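Local coordinates for CLIP-associating protein 2 (Mus musculus, PDB 3WOZ), which probably binds tubulin through its TOG domains and contributes to the control of microtubule dynamics, at residues A[17-20]-A[21-25]. Sequence-based numbering, arbitrary orientation.
Sequences SNWS and ERKEG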
loop_
_atom_site.group_PDB
_atom_site.type_symbol
_atom_site.label_atom_id
_atom_site.label_comp_id
_atom_site.label_asym_id
_atom_site.label_seq_id
_atom_site.Cartn_x
_atom_site.Cartn_y
_atom_site.Cartn_z
ATOM N N SER A 17 2.987 -25.873 6.007
ATOM C CA SER A 17 2.046 -25.599 7.086
ATOM C C SER A 17 2.761 -25.577 8.439
ATOM O O SER A 17 2.170 -25.202 9.451
ATOM C CB SER A 17 0.906 -26.624 7.085
ATOM O OG SER A 17 1.364 -27.897 7.509
ATOM N N ASN A 18 4.031 -25.981 8.438
ATOM C CA ASN A 18 4.886 -25.941 9.626
ATOM C C ASN A 18 5.712 -24.653 9.692
ATOM O O ASN A 18 6.454 -24.336 8.755
ATOM C CB ASN A 18 5.810 -27.166 9.649
ATOM C CG ASN A 18 6.751 -27.177 10.842
ATOM O OD1 ASN A 18 6.486 -26.553 11.871
ATOM N ND2 ASN A 18 7.854 -27.898 10.712
ATOM N N TRP A 19 5.594 -23.934 10.810
ATOM C CA TRP A 19 6.250 -22.628 10.980
ATOM C C TRP A 19 7.779 -22.685 10.902
ATOM O O TRP A 19 8.413 -21.791 10.335
ATOM C CB TRP A 19 5.793 -21.932 12.275
ATOM C CG TRP A 19 6.463 -22.423 13.535
ATOM C CD1 TRP A 19 5.974 -23.350 14.414
ATOM C CD2 TRP A 19 7.733 -22.005 14.056
ATOM N NE1 TRP A 19 6.866 -23.540 15.445
ATOM C CE2 TRP A 19 7.953 -22.727 15.251
ATOM C CE3 TRP A 19 8.712 -21.097 13.627
ATOM C CZ2 TRP A 19 9.110 -22.567 16.024
ATOM C CZ3 TRP A 19 9.864 -20.940 14.395
ATOM C CH2 TRP A 19 10.050 -21.671 15.582
ATOM N N SER A 20 8.358 -23.734 11.482
ATOM C CA SER A 20 9.808 -23.920 11.511
ATOM C C SER A 20 10.362 -24.053 10.092
ATOM O O SER A 20 11.445 -23.550 9.782
ATOM C CB SER A 20 10.154 -25.162 12.335
ATOM O OG SER A 20 11.523 -25.173 12.697
ATOM N N GLU A 21 9.590 -24.721 9.241
ATOM C CA GLU A 21 9.937 -24.925 7.843
ATOM C C GLU A 21 9.778 -23.640 7.034
ATOM O O GLU A 21 10.586 -23.363 6.151
ATOM C CB GLU A 21 9.085 -26.046 7.257
ATOM C CG GLU A 21 9.464 -27.431 7.763
ATOM C CD GLU A 21 10.198 -28.245 6.722
ATOM O OE1 GLU A 21 9.516 -28.808 5.835
ATOM O OE2 GLU A 21 11.447 -28.324 6.788
ATOM N N ARG A 22 8.744 -22.859 7.345
ATOM C CA ARG A 22 8.551 -21.548 6.717
ATOM C C ARG A 22 9.701 -20.602 7.049
ATOM O O ARG A 22 10.172 -19.862 6.186
ATOM C CB ARG A 22 7.209 -20.932 7.121
ATOM C CG ARG A 22 6.003 -21.651 6.540
ATOM C CD ARG A 22 4.728 -20.812 6.604
ATOM N NE ARG A 22 4.402 -20.356 7.956
ATOM C CZ ARG A 22 3.719 -21.058 8.860
ATOM N NH1 ARG A 22 3.274 -22.279 8.585
ATOM N NH2 ARG A 22 3.483 -20.532 10.053
ATOM N N LYS A 23 10.149 -20.643 8.303
ATOM C CA LYS A 23 11.297 -19.867 8.760
ATOM C C LYS A 23 12.556 -20.236 7.970
ATOM O O LYS A 23 13.271 -19.357 7.476
ATOM C CB LYS A 23 11.514 -20.096 10.261
ATOM C CG LYS A 23 12.823 -19.557 10.817
ATOM C CD LYS A 23 13.020 -19.972 12.272
ATOM C CE LYS A 23 14.416 -19.609 12.767
ATOM N NZ LYS A 23 14.584 -19.900 14.222
ATOM N N GLU A 24 12.809 -21.538 7.847
ATOM C CA GLU A 24 13.976 -22.036 7.122
ATOM C C GLU A 24 13.904 -21.678 5.638
ATOM O O GLU A 24 14.918 -21.335 5.035
ATOM C CB GLU A 24 14.129 -23.549 7.312
ATOM C CG GLU A 24 15.582 -24.017 7.436
ATOM C CD GLU A 24 16.317 -23.413 8.635
ATOM O OE1 GLU A 24 15.700 -23.236 9.713
ATOM O OE2 GLU A 24 17.526 -23.120 8.496
ATOM N N GLY A 25 12.702 -21.744 5.068
ATOM C CA GLY A 25 12.461 -21.318 3.688
ATOM C C GLY A 25 12.773 -19.850 3.441
ATOM O O GLY A 25 13.414 -19.506 2.441
#
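The guanidinium of Arg22 has Trp19 CA 3.5 Å above one face, displaced toward the rim, while Ser17 CA lies in plane at its edge. The Trp19 ring in turn has Ser20 CB over the centre of one face, and its CZ3 meets Lys23 CD at 3.9 Å, the two side chains running side by side in the same direction. This is the N-terminal turn of helix 19-34 in the HEAT-like helical array of a TOG domain, and it illustrates how a helix start is capped by the side chain of the residue just before it. Asn18 is the N-cap: a chi1 of 179° swings CG away from the Asn18 nitrogen and lets OD1 reach over the first turn, where it accepts a weak bond from Ser20 N (3.4 Å). The carbonyl of the same residue opens the helical ladder, receiving Arg22 N at 3.1 Å; the next rungs run from Lys23 N to Trp19 O and from Glu24 N to Ser20 O. Across the cap, Asn18 ND2 rests 3.4 Å from the methylene CG of Glu21, and the two side chains cross at about a right angle.

Arg22 is the buried member of the group. A bend at chi3 (-56°) turns its end back toward the residues preceding the helix, where Ser16 O accepts from NH1; NE makes a salt bridge with Asp57, just before helix 60-77. His59 stacks on the Trp19 ring, and Val62 of helix 60-77 touches the side chains of both Trp19 and Arg22, tying this first turn to the neighbouring helix. On the Trp19 side of the guanidinium, NH2 comes within 3.5 Å of Trp19 CB.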